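Side-chain contacts in amphoterin-induced protein 1 (Mus musculus, PDB 2XOT), which promotes the growth and fasciculation of neurites and may mediate homophilic and heterophilic contacts between cells: residues K176-T181 against Q209-W214; L229-S234 against F241-F246; C268-K271 against T276-W279. One frame throughout, in Å; residues are numbered along the deposited sequence.

Contacts 1 and 2 adjoin at the C-terminal end of the repeats: contact 1, partly buried, joins LRR 6 to helix 205-216 of the cap, and contact 2, more buried, lies within the cap. They touch where F211 CE1 of contact 1 meets L229 CD2 of contact 2 at 3.8 Å. Contact 3 lies in the immunoglobulin domain, its centre about 23 Å from that of contact 1 and 32 Å from that of contact 2; it is buried like contact 2, its lysine partly exposed. Contacts 1 and 2 are apolar, without hydrogen bonds between their segments, and contact 2 includes a disulfide cysteine. Contact 3 has one too, and adds a lysine-to-carbonyl hydrogen bond.

Contact 1: K176-T181 against Q209-W214; sequences KKLPLT and QLFSHW
The last leucine-rich repeat meets its C-terminal cap where L178 and L180 of LRR 6 face L210 and F211 of helix 205-216. The contact is wholly apolar. L180 CD2 touches L210 CD2 at 4.0 Å, methyl against methyl, as the two side chains cross obliquely. L210 sends this branch out from the cap helix toward the repeat because its chi1 of -178° sets CG opposite the backbone N. L178 reaches the other cap residue: its CD1 comes to the edge of the F211 ring, near the ring plane, 4.4 Å from CE2.

P179 separates the two repeat leucines. It is the centre of an inverse gamma turn and stands at the N-cap position of helix 180-184; L178 comes from extended backbone before it and L180 from the first turn of the helix after it. L207 of the cap helix touches both leucines, and L183 packs on L178 and L210, closing the seam between repeat and cap.

L210 also touches the faces of two aromatic rings of its own helix. Its CD2 lies 4.2 Å above the plane of F211 and its CG 3.5 Å above that of W214, both atoms displaced toward the margin of the ring.

Contact 2: L229-S234 against F241-F246; sequences LYCMHS and FSLDFF
Two apolar pairs, L229 with F241 and C231 with L243, join the strand 230-231 region of the LRRCT cap to the turn that follows strand 238-239. In the first, L229 CD1 approaches the edge of the F241 ring near its plane, 3.9 Å from CE2 and 4.2 Å from CZ; L229 CB adds a second touch on CE2. F241 has CG anti to its carbonyl carbon (chi1 -57°), which brings the far end of the ring over to the leucine although its CB does not point there. V222 of helix 220-223 touches both side chains. The second pair is looser, with C231 SG 4.4 Å from L243 CD2, and L243 also packs on Y208 of helix 205-216.

The covalent link is the disulfide from C231 to C203, which ties strand 230-231 to the chain just before helix 205-216.

Hydrogen bonding runs through the backbone beside the contact: L229 pairs with I240 and C231 with H238 in a two-stranded antiparallel arrangement. Among the side chains, S242 OG is also hydrogen-bonded to N239 O.

No hydrogen bond joins the two segments themselves. Across the contact the side chains meet through apolar packing, while backbone pairing and the disulfide set the positions from which leucine, phenylalanine and sulfur meet.

Contact 3: C268-K271 against T276-W279; sequences CDTK and TKVW
The indole of W279 meets C268 obliquely in the core of the immunoglobulin domain. C268 CB is 3.5 Å from W279 CZ2, and C268 SG lies 5.3 Å from the centroid of the six-membered ring, 35° off its normal, a sulfur-aromatic contact. C268 is disulfide-bonded to C318, which also touches the indole. This is the hallmark of the immunoglobulin fold, a disulfide between the two sheets with a tryptophan packed against it. V287 and V331 pack on the indole too, and its NE1 is satisfied by the carbonyl oxygen of G301.

K277, two residues earlier on the strand, runs past the same cysteine. Its CG lies 3.5 Å from C268 SG, this methylene resting against the sulfur. The chain then bends at chi2 (103°) and at both torsions beyond, curling back over the segment 268-271 until NZ donates to C268 O at 3.0 Å. The ammonium comes in the carbonyl plane, with a C=O...N angle of 152°.

C268 O is gripped twice, because T270 N also bonds to it and closes an inverse gamma turn centred on D269. Shortening K277 to an alanine would probably leave the C268 carbonyl with T270 N but without its charged donor, and uncover the side of the sulfur where CG now lies. The CB of T270 is directed toward the strand, and its side chain and that of K277 reach tip to tip without a hydrogen bond. T270 OG1 instead bonds weakly to Q272 O, and its distance from K277 NZ is 3.6 Å.

Contact 1: K176-T181 against Q209-W214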
# COMPACT_ATOMS: atom_id res chain seq x y z
N LYS B 176 -26.73 19.99 -0.83
CA LYS B 176 -27.61 20.79 -1.68
C LYS B 176 -26.85 21.96 -2.26
O LYS B 176 -27.13 22.38 -3.37
CB LYS B 176 -28.86 21.27 -0.93
N LYS B 177 -25.90 22.48 -1.50
CA LYS B 177 -25.13 23.67 -1.85
C LYS B 177 -23.63 23.38 -1.81
O LYS B 177 -23.18 22.66 -0.91
CB LYS B 177 -25.47 24.82 -0.91
N LEU B 178 -22.88 23.93 -2.72
CA LEU B 178 -21.44 23.81 -2.68
C LEU B 178 -20.80 25.18 -2.64
O LEU B 178 -21.36 26.14 -3.18
CB LEU B 178 -20.94 23.04 -3.90
CG LEU B 178 -21.48 21.61 -4.01
CD1 LEU B 178 -21.08 21.02 -5.36
CD2 LEU B 178 -20.99 20.72 -2.86
N PRO B 179 -19.61 25.28 -2.04
CA PRO B 179 -18.84 26.49 -2.09
C PRO B 179 -18.05 26.53 -3.40
O PRO B 179 -16.88 26.19 -3.42
CB PRO B 179 -17.90 26.35 -0.90
CG PRO B 179 -17.62 24.89 -0.82
CD PRO B 179 -18.90 24.22 -1.29
N LEU B 180 -18.72 26.94 -4.47
CA LEU B 180 -18.20 26.84 -5.82
C LEU B 180 -16.96 27.68 -6.07
O LEU B 180 -16.05 27.22 -6.75
CB LEU B 180 -19.27 27.22 -6.83
CG LEU B 180 -20.53 26.36 -6.86
CD1 LEU B 180 -21.55 26.98 -7.80
CD2 LEU B 180 -20.22 24.90 -7.26
N THR B 181 -16.92 28.91 -5.56
CA THR B 181 -15.74 29.77 -5.72
C THR B 181 -14.52 29.18 -5.02
O THR B 181 -13.38 29.36 -5.48
CB THR B 181 -15.98 31.18 -5.15
OG1 THR B 181 -17.17 31.71 -5.74
CG2 THR B 181 -14.84 32.11 -5.51
N GLN B 209 -20.89 25.12 -14.82
CA GLN B 209 -19.61 25.63 -15.29
C GLN B 209 -18.43 25.00 -14.58
O GLN B 209 -17.37 24.80 -15.20
CB GLN B 209 -19.60 27.15 -15.15
CG GLN B 209 -20.41 27.79 -16.28
CD GLN B 209 -20.95 29.16 -15.97
OE1 GLN B 209 -21.79 29.68 -16.73
NE2 GLN B 209 -20.50 29.75 -14.88
N LEU B 210 -18.60 24.70 -13.29
CA LEU B 210 -17.58 23.99 -12.54
C LEU B 210 -17.37 22.59 -13.12
O LEU B 210 -16.27 22.22 -13.49
CB LEU B 210 -17.96 23.91 -11.06
CG LEU B 210 -16.91 23.21 -10.17
CD1 LEU B 210 -15.77 24.18 -9.71
CD2 LEU B 210 -17.56 22.53 -8.98
N PHE B 211 -18.44 21.81 -13.18
CA PHE B 211 -18.35 20.43 -13.62
C PHE B 211 -18.00 20.33 -15.12
O PHE B 211 -17.36 19.37 -15.55
CB PHE B 211 -19.65 19.69 -13.27
CG PHE B 211 -19.75 19.32 -11.80
CD1 PHE B 211 -19.00 18.29 -11.29
CD2 PHE B 211 -20.53 20.05 -10.93
CE1 PHE B 211 -19.03 17.98 -9.93
CE2 PHE B 211 -20.58 19.72 -9.57
CZ PHE B 211 -19.84 18.68 -9.09
N SER B 212 -18.41 21.33 -15.89
CA SER B 212 -18.06 21.42 -17.31
C SER B 212 -16.54 21.53 -17.48
O SER B 212 -15.95 20.83 -18.27
CB SER B 212 -18.77 22.61 -17.96
OG SER B 212 -18.38 22.78 -19.31
N HIS B 213 -15.92 22.39 -16.69
CA HIS B 213 -14.48 22.46 -16.67
C HIS B 213 -13.85 21.12 -16.28
O HIS B 213 -12.98 20.61 -16.99
CB HIS B 213 -14.01 23.57 -15.72
CG HIS B 213 -12.52 23.64 -15.59
ND1 HIS B 213 -11.70 23.81 -16.67
CD2 HIS B 213 -11.72 23.51 -14.51
CE1 HIS B 213 -10.44 23.80 -16.27
NE2 HIS B 213 -10.42 23.62 -14.96
N TRP B 214 -14.31 20.52 -15.18
CA TRP B 214 -13.76 19.26 -14.70
C TRP B 214 -13.88 18.16 -15.74
O TRP B 214 -12.99 17.30 -15.87
CB TRP B 214 -14.47 18.82 -13.40
CG TRP B 214 -14.24 19.71 -12.22
CD1 TRP B 214 -13.83 21.01 -12.21
CD2 TRP B 214 -14.46 19.37 -10.85
NE1 TRP B 214 -13.76 21.48 -10.92
CE2 TRP B 214 -14.14 20.49 -10.07
CE3 TRP B 214 -14.88 18.20 -10.22
CZ2 TRP B 214 -14.24 20.48 -8.69
CZ3 TRP B 214 -14.98 18.20 -8.84
CH2 TRP B 214 -14.66 19.33 -8.10

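Contact 2: L229-S234 against F241-F246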
# COMPACT_ATOMS: atom_id res chain seq x y z
N LEU B 229 -24.00 12.45 -11.55
CA LEU B 229 -23.84 13.86 -11.23
C LEU B 229 -25.11 14.59 -11.59
O LEU B 229 -25.29 15.02 -12.71
CB LEU B 229 -22.63 14.48 -11.92
CG LEU B 229 -21.32 14.12 -11.24
CD1 LEU B 229 -20.11 14.41 -12.11
CD2 LEU B 229 -21.20 14.82 -9.93
N TYR B 230 -25.97 14.74 -10.60
CA TYR B 230 -27.28 15.29 -10.85
C TYR B 230 -27.52 16.46 -9.92
O TYR B 230 -26.77 16.68 -8.96
CB TYR B 230 -28.37 14.18 -10.77
CG TYR B 230 -28.77 13.74 -9.38
CD1 TYR B 230 -29.62 14.53 -8.61
CD2 TYR B 230 -28.34 12.52 -8.85
CE1 TYR B 230 -30.00 14.15 -7.34
CE2 TYR B 230 -28.73 12.12 -7.57
CZ TYR B 230 -29.56 12.94 -6.81
OH TYR B 230 -29.98 12.59 -5.54
N CYS B 231 -28.51 17.26 -10.28
CA CYS B 231 -28.90 18.41 -9.50
C CYS B 231 -30.43 18.48 -9.47
O CYS B 231 -31.10 17.88 -10.32
CB CYS B 231 -28.25 19.69 -10.06
SG CYS B 231 -28.81 20.15 -11.71
N MET B 232 -30.98 19.18 -8.49
CA MET B 232 -32.43 19.15 -8.26
C MET B 232 -33.25 20.30 -8.85
O MET B 232 -34.17 20.05 -9.61
CB MET B 232 -32.74 19.00 -6.77
CG MET B 232 -32.60 17.57 -6.25
SD MET B 232 -33.69 16.39 -7.07
CE MET B 232 -35.30 17.03 -6.58
N HIS B 233 -32.96 21.55 -8.51
CA HIS B 233 -33.90 22.65 -8.90
C HIS B 233 -34.84 22.26 -10.07
O HIS B 233 -34.43 22.41 -11.23
CB HIS B 233 -33.11 23.95 -9.26
N SER B 234 -36.10 21.85 -9.82
CA SER B 234 -36.90 22.16 -8.62
C SER B 234 -37.10 20.97 -7.67
O SER B 234 -36.39 20.82 -6.65
CB SER B 234 -38.28 22.64 -9.05
OG SER B 234 -39.18 21.54 -9.11
N PHE B 241 -24.85 17.75 -16.58
CA PHE B 241 -24.37 17.98 -17.95
C PHE B 241 -25.49 18.23 -18.97
O PHE B 241 -25.20 18.48 -20.13
CB PHE B 241 -23.42 16.86 -18.38
CG PHE B 241 -22.25 16.73 -17.48
CD1 PHE B 241 -21.24 17.69 -17.51
CD2 PHE B 241 -22.21 15.74 -16.51
CE1 PHE B 241 -20.17 17.62 -16.64
CE2 PHE B 241 -21.14 15.67 -15.61
CZ PHE B 241 -20.12 16.61 -15.68
N SER B 242 -26.74 18.26 -18.53
CA SER B 242 -27.81 18.71 -19.40
C SER B 242 -28.01 20.25 -19.32
O SER B 242 -28.67 20.83 -20.17
CB SER B 242 -29.10 17.94 -19.07
OG SER B 242 -29.78 18.54 -18.01
N LEU B 243 -27.39 20.91 -18.33
CA LEU B 243 -27.60 22.36 -18.11
C LEU B 243 -27.16 23.28 -19.26
O LEU B 243 -27.56 24.44 -19.29
CB LEU B 243 -26.95 22.84 -16.80
CG LEU B 243 -27.56 22.41 -15.45
CD1 LEU B 243 -27.23 23.40 -14.37
CD2 LEU B 243 -29.05 22.23 -15.54
N ASP B 244 -26.35 22.79 -20.19
CA ASP B 244 -26.00 23.58 -21.38
C ASP B 244 -27.24 23.76 -22.24
O ASP B 244 -27.50 24.84 -22.77
CB ASP B 244 -24.88 22.92 -22.19
CG ASP B 244 -25.26 21.54 -22.72
OD1 ASP B 244 -26.02 20.83 -22.03
OD2 ASP B 244 -24.81 21.18 -23.82
N PHE B 245 -28.03 22.71 -22.34
CA PHE B 245 -29.30 22.81 -23.02
C PHE B 245 -30.17 23.90 -22.40
O PHE B 245 -30.87 24.60 -23.12
CB PHE B 245 -30.04 21.46 -23.00
CG PHE B 245 -31.17 21.38 -24.00
CD1 PHE B 245 -30.91 21.47 -25.36
CD2 PHE B 245 -32.48 21.26 -23.57
CE1 PHE B 245 -31.94 21.41 -26.29
CE2 PHE B 245 -33.52 21.21 -24.49
CZ PHE B 245 -33.24 21.28 -25.85
N PHE B 246 -30.10 24.07 -21.08
CA PHE B 246 -30.93 25.07 -20.41
C PHE B 246 -30.32 26.48 -20.43
O PHE B 246 -30.72 27.35 -19.65
CB PHE B 246 -31.22 24.66 -18.97
CG PHE B 246 -31.79 23.27 -18.81
CD1 PHE B 246 -32.49 22.64 -19.83
CD2 PHE B 246 -31.65 22.61 -17.59
CE1 PHE B 246 -33.03 21.35 -19.63
CE2 PHE B 246 -32.18 21.33 -17.39
CZ PHE B 246 -32.87 20.71 -18.41

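Contact 3: C268-K271 against T276-W279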
# COMPACT_ATOMS: atom_id res chain seq x y z
N CYS B 268 1.49 24.41 -13.68
CA CYS B 268 1.06 23.36 -14.58
C CYS B 268 0.13 22.51 -13.73
O CYS B 268 0.58 21.69 -12.94
CB CYS B 268 2.25 22.56 -15.07
SG CYS B 268 1.88 21.16 -16.10
N ASP B 269 -1.18 22.72 -13.91
CA ASP B 269 -2.22 22.29 -12.97
C ASP B 269 -2.66 20.87 -13.28
O ASP B 269 -3.77 20.65 -13.77
CB ASP B 269 -3.42 23.26 -13.03
CG ASP B 269 -4.53 22.93 -12.03
OD1 ASP B 269 -4.27 22.49 -10.90
OD2 ASP B 269 -5.69 23.13 -12.39
N THR B 270 -1.77 19.92 -13.01
CA THR B 270 -1.99 18.51 -13.39
C THR B 270 -2.93 17.80 -12.42
O THR B 270 -3.04 18.18 -11.27
CB THR B 270 -0.69 17.76 -13.38
OG1 THR B 270 0.01 18.07 -12.17
CG2 THR B 270 0.18 18.12 -14.59
N LYS B 271 -3.57 16.73 -12.88
CA LYS B 271 -4.59 16.07 -12.07
C LYS B 271 -4.05 15.00 -11.10
O LYS B 271 -4.79 14.47 -10.29
CB LYS B 271 -5.68 15.50 -12.96
CG LYS B 271 -5.28 14.29 -13.78
CD LYS B 271 -6.50 13.72 -14.51
CE LYS B 271 -6.51 14.01 -15.99
NZ LYS B 271 -7.08 12.84 -16.70
N THR B 276 6.23 14.50 -14.05
CA THR B 276 7.36 15.24 -14.60
C THR B 276 6.72 16.27 -15.48
O THR B 276 5.84 15.93 -16.29
CB THR B 276 8.28 14.33 -15.47
OG1 THR B 276 8.74 13.25 -14.67
CG2 THR B 276 9.50 15.10 -16.02
N LYS B 277 7.14 17.52 -15.30
CA LYS B 277 6.57 18.63 -16.04
C LYS B 277 7.64 19.17 -16.94
O LYS B 277 8.74 19.42 -16.48
CB LYS B 277 6.10 19.76 -15.10
CG LYS B 277 4.68 19.61 -14.61
CD LYS B 277 4.56 19.09 -13.20
CE LYS B 277 4.26 20.20 -12.20
NZ LYS B 277 2.87 20.18 -11.64
N VAL B 278 7.30 19.34 -18.22
CA VAL B 278 8.19 19.94 -19.21
C VAL B 278 7.43 21.07 -19.88
O VAL B 278 6.36 20.85 -20.49
CB VAL B 278 8.61 18.91 -20.30
CG1 VAL B 278 9.53 19.56 -21.35
CG2 VAL B 278 9.26 17.67 -19.66
N TRP B 279 7.98 22.28 -19.77
CA TRP B 279 7.38 23.47 -20.37
C TRP B 279 8.11 23.84 -21.66
O TRP B 279 9.34 23.78 -21.72
CB TRP B 279 7.49 24.65 -19.44
CG TRP B 279 6.55 24.65 -18.30
CD1 TRP B 279 6.79 24.24 -17.03
CD2 TRP B 279 5.23 25.19 -18.31
NE1 TRP B 279 5.69 24.48 -16.24
CE2 TRP B 279 4.72 25.06 -17.01
CE3 TRP B 279 4.43 25.77 -19.30
CZ2 TRP B 279 3.43 25.45 -16.68
CZ3 TRP B 279 3.16 26.17 -18.97
CH2 TRP B 279 2.67 26.00 -17.67